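Local coordinates for flagellar motor switch protein FliG (Thermotoga maritima, PDB 3AJC) that probably forms part of the switch complex at the base of the flagellar basal body, where chemotaxis signals set the direction of flagellar rotation, at residues S22-T27 against L56-L61; L35-A40 against A95-N100; K109-L114 against E124-M129. All blocks are in the same frame, centred on the assembly; numbering follows the deposited sequence.

How the contacts relate
This chain comprises the middle and C-terminal parts of FliG and is built of helices without strands. From the N terminus, 22-27 opens contact 1 and 35-40 opens contact 2 before 56-61 closes the first and 95-100 the second, so the two loops cross. Contact 1 thereby joins helix 25-33 to helix 49-60, and contact 2 joins helix 37-46 to helix 92-100. Contact 3 follows in series, a short hairpin of helices 104-117 and 119-128. Helix 49-60 connects them: I59 packs on I98 of contact 2, while L56 and A60 pack on I125 of contact 3.

Contact 1: residues S22-T27 against L56-L61; sequences SEHPQT and LKRIAL
R58 reaches across three consecutive residues, H24, P25 and Q26, and with E23 these make up the EHPQR motif, important for interaction with FliM. Within 56-61 the whole contact falls to this arginine; K57, just before it, turns instead to a salt bridge with E54. The first torsion of R58 sets CG anti to the carbonyl carbon (chi1 -78°), and from there the chain runs extended as far as NE. Its CD passes over the first turn of the opposing helix, 3.3 Å from the backbone N of Q26. Farther out, NE lies 3.6 Å from P25 CB, so the pyrrolidine ring flanks the root of the guanidinium group. NH1 then donates to Q26 OE1 in a hydrogen bond of 3.0 Å, with an N-H...O angle of 147°. The oxygen accepts on a lone pair in its carbonyl plane and lies near the guanidinium plane; the bend of Q26 at chi2 brings it there. H24, the N-cap residue, crosses R58 at about a right angle. Its NE2 sits over one guanidinium face, offset toward the rim and 3.7 Å from R58 NH2, with the two planes 67° apart. An alanine in place of R58 would probably deprive Q26 OE1 of its donor and uncover the P25 ring and the H24 imidazole. Beyond R58, I59 packs against A29 and L32 of helix 25-33 and against helix 92-100, while A60 and L61 face helix 119-128. The arginine thus bridges, at the surface, two helices whose deeper side chains already pack together.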
loop_
_atom_site.group_PDB
_atom_site.type_symbol
_atom_site.label_atom_id
_atom_site.label_comp_id
_atom_site.label_asym_id
_atom_site.label_seq_id
_atom_site.Cartn_x
_atom_site.Cartn_y
_atom_site.Cartn_z
ATOM N N SER A 22 -0.180 17.278 20.828
ATOM C CA SER A 22 0.916 17.757 21.656
ATOM C C SER A 22 1.971 16.717 22.011
ATOM O O SER A 22 2.826 16.961 22.862
ATOM C CB SER A 22 0.356 18.399 22.928
ATOM O OG SER A 22 -0.645 17.586 23.515
ATOM N N GLU A 23 1.914 15.558 21.360
ATOM C CA GLU A 23 2.898 14.514 21.606
ATOM C C GLU A 23 4.044 14.736 20.630
ATOM O O GLU A 23 3.928 15.523 19.696
ATOM C CB GLU A 23 2.291 13.125 21.372
ATOM C CG GLU A 23 1.235 12.707 22.384
ATOM C CD GLU A 23 1.820 12.394 23.749
ATOM O OE1 GLU A 23 1.032 12.085 24.672
ATOM O OE2 GLU A 23 3.064 12.453 23.901
ATOM N N HIS A 24 5.154 14.047 20.847
ATOM C CA HIS A 24 6.282 14.186 19.941
ATOM C C HIS A 24 5.926 13.467 18.630
ATOM O O HIS A 24 5.333 12.393 18.648
ATOM C CB HIS A 24 7.534 13.558 20.559
ATOM C CG HIS A 24 8.765 13.718 19.716
ATOM N ND1 HIS A 24 9.462 14.908 19.648
ATOM C CD2 HIS A 24 9.373 12.865 18.875
ATOM C CE1 HIS A 24 10.454 14.770 18.784
ATOM N NE2 HIS A 24 10.429 13.548 18.297
ATOM N N PRO A 25 6.274 14.057 17.476
ATOM C CA PRO A 25 5.963 13.408 16.198
ATOM C C PRO A 25 6.245 11.896 16.192
ATOM O O PRO A 25 5.407 11.095 15.751
ATOM C CB PRO A 25 6.844 14.165 15.214
ATOM C CG PRO A 25 6.810 15.559 15.768
ATOM C CD PRO A 25 6.980 15.332 17.266
ATOM N N GLN A 26 7.425 11.519 16.686
ATOM C CA GLN A 26 7.846 10.118 16.747
ATOM C C GLN A 26 6.832 9.278 17.505
ATOM O O GLN A 26 6.483 8.173 17.090
ATOM C CB GLN A 26 9.220 10.012 17.423
ATOM C CG GLN A 26 9.761 8.599 17.576
ATOM C CD GLN A 26 9.792 7.828 16.264
ATOM O OE1 GLN A 26 10.213 8.343 15.227
ATOM N NE2 GLN A 26 9.354 6.578 16.311
ATOM N N THR A 27 6.362 9.809 18.623
ATOM C CA THR A 27 5.375 9.116 19.434
ATOM C C THR A 27 4.077 8.988 18.639
ATOM O O THR A 27 3.329 8.015 18.787
ATOM C CB THR A 27 5.120 9.893 20.736
ATOM O OG1 THR A 27 6.364 10.067 21.428
ATOM C CG2 THR A 27 4.147 9.147 21.629
ATOM N N LEU A 56 4.403 11.443 8.910
ATOM C CA LEU A 56 4.306 10.443 7.853
ATOM C C LEU A 56 5.704 9.878 7.560
ATOM O O LEU A 56 5.869 8.668 7.351
ATOM C CB LEU A 56 3.682 11.060 6.587
ATOM C CG LEU A 56 3.280 10.097 5.458
ATOM C CD1 LEU A 56 4.501 9.587 4.693
ATOM C CD2 LEU A 56 2.500 8.935 6.052
ATOM N N LYS A 57 6.708 10.755 7.562
ATOM C CA LYS A 57 8.084 10.331 7.308
ATOM C C LYS A 57 8.579 9.378 8.411
ATOM O O LYS A 57 9.210 8.358 8.118
ATOM C CB LYS A 57 9.006 11.546 7.212
ATOM C CG LYS A 57 10.424 11.214 6.763
ATOM C CD LYS A 57 11.289 12.464 6.671
ATOM C CE LYS A 57 11.616 13.011 8.054
ATOM N NZ LYS A 57 12.472 14.239 7.990
ATOM N N ARG A 58 8.285 9.706 9.669
ATOM C CA ARG A 58 8.691 8.871 10.794
ATOM C C ARG A 58 8.010 7.508 10.745
ATOM O O ARG A 58 8.562 6.509 11.212
ATOM C CB ARG A 58 8.361 9.560 12.117
ATOM C CG ARG A 58 9.349 10.640 12.497
ATOM C CD ARG A 58 8.865 11.437 13.693
ATOM N NE ARG A 58 9.802 12.502 14.037
ATOM C CZ ARG A 58 10.985 12.301 14.605
ATOM N NH1 ARG A 58 11.381 11.072 14.906
ATOM N NH2 ARG A 58 11.781 13.331 14.862
ATOM N N ILE A 59 6.803 7.464 10.188
ATOM C CA ILE A 59 6.089 6.201 10.077
ATOM C C ILE A 59 6.800 5.368 9.016
ATOM O O ILE A 59 6.970 4.147 9.159
ATOM C CB ILE A 59 4.613 6.418 9.658
ATOM C CG1 ILE A 59 3.836 7.069 10.813
ATOM C CG2 ILE A 59 3.980 5.085 9.260
ATOM C CD1 ILE A 59 2.380 7.389 10.499
ATOM N N ALA A 60 7.228 6.046 7.956
ATOM C CA ALA A 60 7.917 5.404 6.850
ATOM C C ALA A 60 9.278 4.861 7.283
ATOM O O ALA A 60 9.701 3.800 6.826
ATOM C CB ALA A 60 8.089 6.391 5.707
ATOM N N LEU A 61 9.955 5.588 8.173
ATOM C CA LEU A 61 11.278 5.191 8.652
ATOM C C LEU A 61 11.255 4.795 10.122
ATOM O O LEU A 61 12.248 4.951 10.830
ATOM C CB LEU A 61 12.252 6.352 8.451
ATOM C CG LEU A 61 12.366 6.956 7.046
ATOM C CD1 LEU A 61 13.076 8.287 7.152
ATOM C CD2 LEU A 61 13.109 6.011 6.102
#

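Contact 2: residues L35-A40 against A95-N100; sequences LDPPVA and AAEIMN
P37 and A40, one turn apart at the start of helix 37-46, lie against E97 and I98 of helix 92-100, a helix-helix contact within the all-helical, armadillo-like fold of FliG. The backbones come close at this point, with the CA atoms of P37 and I98 only 4.9 Å apart, as suits a proline ring and an alanine methyl on one side of the interface.

One part of the contact is apolar. The methyl CB of A40 touches I98 CD1 at 3.7 Å. The isoleucine has CG1 anti to its carbonyl carbon (chi1 -67°) and continues straight to CD1, which carries CD1 beyond P37 to the A40 methyl; P37 CB itself stays at 4.4 Å from I98 CG1, a looser contact. The same I98 also packs on A41 and L44 of helix 37-46 and on I59 of helix 49-60, and so fills the junction of three helices.

The second kind of contact is between the proline ring and a charged side chain. P37 and E97 lie side by side and point the same way, with P37 CB 3.8 Å from E97 CB. Next to the proline, D36 has a long, weak ion pair with R9. At the outer end of the proline ring, P37 CG rests 3.4 Å from E97 OE1.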
loop_
_atom_site.group_PDB
_atom_site.type_symbol
_atom_site.label_atom_id
_atom_site.label_comp_id
_atom_site.label_asym_id
_atom_site.label_seq_id
_atom_site.Cartn_x
_atom_site.Cartn_y
_atom_site.Cartn_z
ATOM N N LEU A 35 -2.333 1.269 13.999
ATOM C CA LEU A 35 -3.750 1.283 13.664
ATOM C C LEU A 35 -4.039 0.837 12.240
ATOM O O LEU A 35 -3.137 0.684 11.409
ATOM C CB LEU A 35 -4.316 2.693 13.860
ATOM C CG LEU A 35 -4.094 3.345 15.223
ATOM C CD1 LEU A 35 -4.516 4.812 15.157
ATOM C CD2 LEU A 35 -4.879 2.580 16.293
ATOM N N ASP A 36 -5.315 0.607 11.979
ATOM C CA ASP A 36 -5.756 0.243 10.648
ATOM C C ASP A 36 -5.474 1.547 9.883
ATOM O O ASP A 36 -5.763 2.637 10.385
ATOM C CB ASP A 36 -7.253 -0.084 10.690
ATOM C CG ASP A 36 -7.755 -0.711 9.409
ATOM O OD1 ASP A 36 -6.976 -1.448 8.761
ATOM O OD2 ASP A 36 -8.939 -0.481 9.058
ATOM N N PRO A 37 -4.868 1.454 8.686
ATOM C CA PRO A 37 -4.527 2.606 7.843
ATOM C C PRO A 37 -5.614 3.669 7.606
ATOM O O PRO A 37 -5.333 4.870 7.694
ATOM C CB PRO A 37 -4.056 1.950 6.549
ATOM C CG PRO A 37 -3.378 0.707 7.050
ATOM C CD PRO A 37 -4.382 0.204 8.074
ATOM N N PRO A 38 -6.859 3.251 7.285
ATOM C CA PRO A 38 -7.913 4.261 7.056
ATOM C C PRO A 38 -8.121 5.092 8.321
ATOM O O PRO A 38 -8.403 6.291 8.268
ATOM C CB PRO A 38 -9.145 3.418 6.707
ATOM C CG PRO A 38 -8.525 2.154 6.093
ATOM C CD PRO A 38 -7.364 1.886 7.032
ATOM N N VAL A 39 -7.966 4.432 9.461
ATOM C CA VAL A 39 -8.116 5.081 10.751
ATOM C C VAL A 39 -6.943 6.038 10.917
ATOM O O VAL A 39 -7.127 7.209 11.259
ATOM C CB VAL A 39 -8.112 4.037 11.885
ATOM C CG1 VAL A 39 -8.162 4.729 13.239
ATOM C CG2 VAL A 39 -9.296 3.092 11.714
ATOM N N ALA A 40 -5.735 5.536 10.662
ATOM C CA ALA A 40 -4.536 6.362 10.775
ATOM C C ALA A 40 -4.597 7.541 9.825
ATOM O O ALA A 40 -4.216 8.647 10.192
ATOM C CB ALA A 40 -3.282 5.536 10.478
ATOM N N ALA A 95 3.041 3.418 5.554
ATOM C CA ALA A 95 2.989 4.791 5.067
ATOM C C ALA A 95 2.184 4.916 3.772
ATOM O O ALA A 95 1.309 5.777 3.660
ATOM C CB ALA A 95 4.401 5.318 4.861
ATOM N N ALA A 96 2.485 4.054 2.804
ATOM C CA ALA A 96 1.806 4.057 1.517
ATOM C C ALA A 96 0.304 3.811 1.662
ATOM O O ALA A 96 -0.505 4.410 0.949
ATOM C CB ALA A 96 2.430 2.991 0.589
ATOM N N GLU A 97 -0.050 2.906 2.569
ATOM C CA GLU A 97 -1.442 2.563 2.821
ATOM C C GLU A 97 -2.166 3.761 3.431
ATOM O O GLU A 97 -3.327 4.025 3.123
ATOM C CB GLU A 97 -1.520 1.343 3.755
ATOM C CG GLU A 97 -1.379 -0.004 3.025
ATOM C CD GLU A 97 -0.903 -1.149 3.924
ATOM O OE1 GLU A 97 -1.325 -1.224 5.097
ATOM O OE2 GLU A 97 -0.111 -1.991 3.447
ATOM N N ILE A 98 -1.466 4.490 4.295
ATOM C CA ILE A 98 -2.044 5.667 4.932
ATOM C C ILE A 98 -2.231 6.755 3.871
ATOM O O ILE A 98 -3.274 7.411 3.813
ATOM C CB ILE A 98 -1.122 6.178 6.056
ATOM C CG1 ILE A 98 -1.091 5.136 7.187
ATOM C CG2 ILE A 98 -1.573 7.557 6.525
ATOM C CD1 ILE A 98 -0.219 5.498 8.371
ATOM N N MET A 99 -1.229 6.913 3.007
ATOM C CA MET A 99 -1.293 7.915 1.958
ATOM C C MET A 99 -2.456 7.632 0.994
ATOM O O MET A 99 -3.117 8.554 0.514
ATOM C CB MET A 99 0.041 7.961 1.199
ATOM C CG MET A 99 1.224 8.526 2.005
ATOM S SD MET A 99 1.181 10.334 2.194
ATOM C CE MET A 99 2.009 10.854 0.694
ATOM N N ASN A 100 -2.715 6.361 0.718
ATOM C CA ASN A 100 -3.809 6.015 -0.190
ATOM C C ASN A 100 -5.177 6.370 0.413
ATOM O O ASN A 100 -6.121 6.705 -0.304
ATOM C CB ASN A 100 -3.774 4.525 -0.535
ATOM C CG ASN A 100 -2.787 4.202 -1.633
ATOM O OD1 ASN A 100 -2.610 4.972 -2.577
ATOM N ND2 ASN A 100 -2.153 3.045 -1.531
#

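Contact 3: residues K109-L114 against E124-M129; sequences KIMDKL and EIRRRM
M111 is the main bump of this contact, and its methyl CE drops into a hollow lined by I125, R126 and M129. A122, one turn earlier, also touches M111. The floor of the hollow is backbone: CE stands 3.8 Å from R126 N. Its walls are I125 CG2, at 4.1 Å from M111 CE, and M129 SD, at 3.9 Å from the same methyl. The axes of helices 109-114 and 124-128 come no closer than 11.5 Å, with 140° between their N-to-C directions, and M111 spans much of that distance. The methionine does so with CG anti to its backbone N (chi1 -174°), and bends at the next two torsions steer its end into the hollow.

On the outer side, R126 crosses M111 at about a right angle. Its chain bends at chi3, and NH1 comes within 3.5 Å of M111 SD, the sulfur lying oblique to the guanidinium plane; the stronger polar partner of this arginine is D123, which takes NH2 in a salt bridge.

On the inner side, one turn on from M111, L114 supplies a second, smaller bump. L114 CD1 meets I125 CD1 at 3.8 Å, the two side chains crossing at about a right angle, so that I125 shares its methyls out, CG2 to M111 and CD1 to L114.

The two helices form a hairpin. Its inner side, through I110, L114 and I125, packs on helix 49-60, while M129 lies on A96 and M99 of helix 92-100 and its carbonyl accepts a hydrogen bond from N100 ND2.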
loop_
_atom_site.group_PDB
_atom_site.type_symbol
_atom_site.label_atom_id
_atom_site.label_comp_id
_atom_site.label_asym_id
_atom_site.label_seq_id
_atom_site.Cartn_x
_atom_site.Cartn_y
_atom_site.Cartn_z
ATOM N N LYS A 109 0.128 17.236 -0.691
ATOM C CA LYS A 109 1.001 18.141 0.052
ATOM C C LYS A 109 2.147 17.383 0.737
ATOM O O LYS A 109 3.290 17.841 0.752
ATOM C CB LYS A 109 0.202 18.905 1.108
ATOM C CG LYS A 109 -0.855 19.850 0.549
ATOM C CD LYS A 109 -1.567 20.571 1.691
ATOM C CE LYS A 109 -2.501 21.651 1.190
ATOM N NZ LYS A 109 -3.064 22.416 2.346
ATOM N N ILE A 110 1.838 16.230 1.318
ATOM C CA ILE A 110 2.865 15.445 1.986
ATOM C C ILE A 110 3.873 14.877 0.979
ATOM O O ILE A 110 5.080 14.833 1.242
ATOM C CB ILE A 110 2.246 14.273 2.776
ATOM C CG1 ILE A 110 1.410 14.820 3.943
ATOM C CG2 ILE A 110 3.345 13.338 3.250
ATOM C CD1 ILE A 110 0.713 13.754 4.785
ATOM N N MET A 111 3.363 14.439 -0.171
ATOM C CA MET A 111 4.211 13.860 -1.199
ATOM C C MET A 111 5.121 14.918 -1.821
ATOM O O MET A 111 6.299 14.656 -2.059
ATOM C CB MET A 111 3.356 13.178 -2.278
ATOM C CG MET A 111 4.154 12.413 -3.350
ATOM S SD MET A 111 5.351 11.204 -2.676
ATOM C CE MET A 111 4.303 9.697 -2.371
ATOM N N ASP A 112 4.576 16.106 -2.079
ATOM C CA ASP A 112 5.367 17.186 -2.652
ATOM C C ASP A 112 6.509 17.556 -1.715
ATOM O O ASP A 112 7.630 17.785 -2.158
ATOM C CB ASP A 112 4.504 18.428 -2.915
ATOM C CG ASP A 112 3.643 18.289 -4.163
ATOM O OD1 ASP A 112 3.863 17.334 -4.948
ATOM O OD2 ASP A 112 2.753 19.146 -4.362
ATOM N N LYS A 113 6.231 17.618 -0.421
ATOM C CA LYS A 113 7.281 17.952 0.522
ATOM C C LYS A 113 8.344 16.854 0.582
ATOM O O LYS A 113 9.536 17.147 0.594
ATOM C CB LYS A 113 6.721 18.191 1.929
ATOM C CG LYS A 113 7.785 18.752 2.867
ATOM C CD LYS A 113 7.379 18.737 4.326
ATOM C CE LYS A 113 8.445 19.393 5.206
ATOM N NZ LYS A 113 8.166 19.212 6.667
ATOM N N LEU A 114 7.924 15.591 0.620
ATOM C CA LEU A 114 8.890 14.497 0.682
ATOM C C LEU A 114 9.764 14.469 -0.568
ATOM O O LEU A 114 10.943 14.116 -0.506
ATOM C CB LEU A 114 8.186 13.148 0.833
ATOM C CG LEU A 114 7.437 12.843 2.130
ATOM C CD1 LEU A 114 6.888 11.424 2.054
ATOM C CD2 LEU A 114 8.360 12.988 3.331
ATOM N N GLU A 124 10.022 5.565 -2.897
ATOM C CA GLU A 124 9.720 4.253 -2.351
ATOM C C GLU A 124 8.238 4.191 -1.979
ATOM O O GLU A 124 7.558 3.197 -2.244
ATOM C CB GLU A 124 10.586 3.974 -1.114
ATOM C CG GLU A 124 11.972 3.422 -1.437
ATOM C CD GLU A 124 12.944 3.495 -0.264
ATOM O OE1 GLU A 124 12.602 3.029 0.851
ATOM O OE2 GLU A 124 14.064 4.014 -0.462
ATOM N N ILE A 125 7.736 5.269 -1.380
ATOM C CA ILE A 125 6.339 5.333 -0.947
ATOM C C ILE A 125 5.367 5.355 -2.125
ATOM O O ILE A 125 4.375 4.632 -2.143
ATOM C CB ILE A 125 6.102 6.579 -0.040
ATOM C CG1 ILE A 125 6.980 6.460 1.216
ATOM C CG2 ILE A 125 4.623 6.686 0.347
ATOM C CD1 ILE A 125 6.898 7.623 2.187
ATOM N N ARG A 126 5.666 6.186 -3.109
ATOM C CA ARG A 126 4.822 6.296 -4.274
ATOM C C ARG A 126 4.655 4.931 -4.936
ATOM O O ARG A 126 3.525 4.481 -5.169
ATOM C CB ARG A 126 5.432 7.290 -5.252
ATOM C CG ARG A 126 4.508 7.698 -6.379
ATOM C CD ARG A 126 5.222 8.579 -7.382
ATOM N NE ARG A 126 6.675 8.447 -7.298
ATOM C CZ ARG A 126 7.443 9.153 -6.469
ATOM N NH1 ARG A 126 6.896 10.045 -5.650
ATOM N NH2 ARG A 126 8.758 8.972 -6.462
ATOM N N ARG A 127 5.772 4.268 -5.229
ATOM C CA ARG A 127 5.706 2.955 -5.860
ATOM C C ARG A 127 4.977 1.932 -4.989
ATOM O O ARG A 127 4.348 1.016 -5.505
ATOM C CB ARG A 127 7.114 2.458 -6.228
ATOM C CG ARG A 127 7.684 3.174 -7.463
ATOM C CD ARG A 127 9.027 2.605 -7.939
ATOM N NE ARG A 127 10.107 2.819 -6.974
ATOM C CZ ARG A 127 10.449 1.958 -6.018
ATOM N NH1 ARG A 127 9.803 0.807 -5.891
ATOM N NH2 ARG A 127 11.429 2.255 -5.179
ATOM N N ARG A 128 5.048 2.093 -3.673
ATOM C CA ARG A 128 4.355 1.170 -2.782
ATOM C C ARG A 128 2.860 1.485 -2.687
ATOM O O ARG A 128 2.094 0.698 -2.134
ATOM C CB ARG A 128 4.971 1.209 -1.382
ATOM C CG ARG A 128 6.210 0.362 -1.234
ATOM C CD ARG A 128 5.888 -1.091 -1.530
ATOM N NE ARG A 128 7.008 -1.971 -1.215
ATOM C CZ ARG A 128 7.511 -2.133 0.004
ATOM N NH1 ARG A 128 6.995 -1.473 1.031
ATOM N NH2 ARG A 128 8.530 -2.958 0.198
ATOM N N MET A 129 2.458 2.632 -3.227
ATOM C CA MET A 129 1.054 3.064 -3.198
ATOM C C MET A 129 0.179 2.434 -4.288
ATOM O O MET A 129 -1.043 2.567 -4.271
ATOM C CB MET A 129 0.975 4.592 -3.317
ATOM C CG MET A 129 1.265 5.336 -2.017
ATOM S SD MET A 129 1.339 7.121 -2.264
ATOM C CE MET A 129 -0.439 7.521 -2.493
#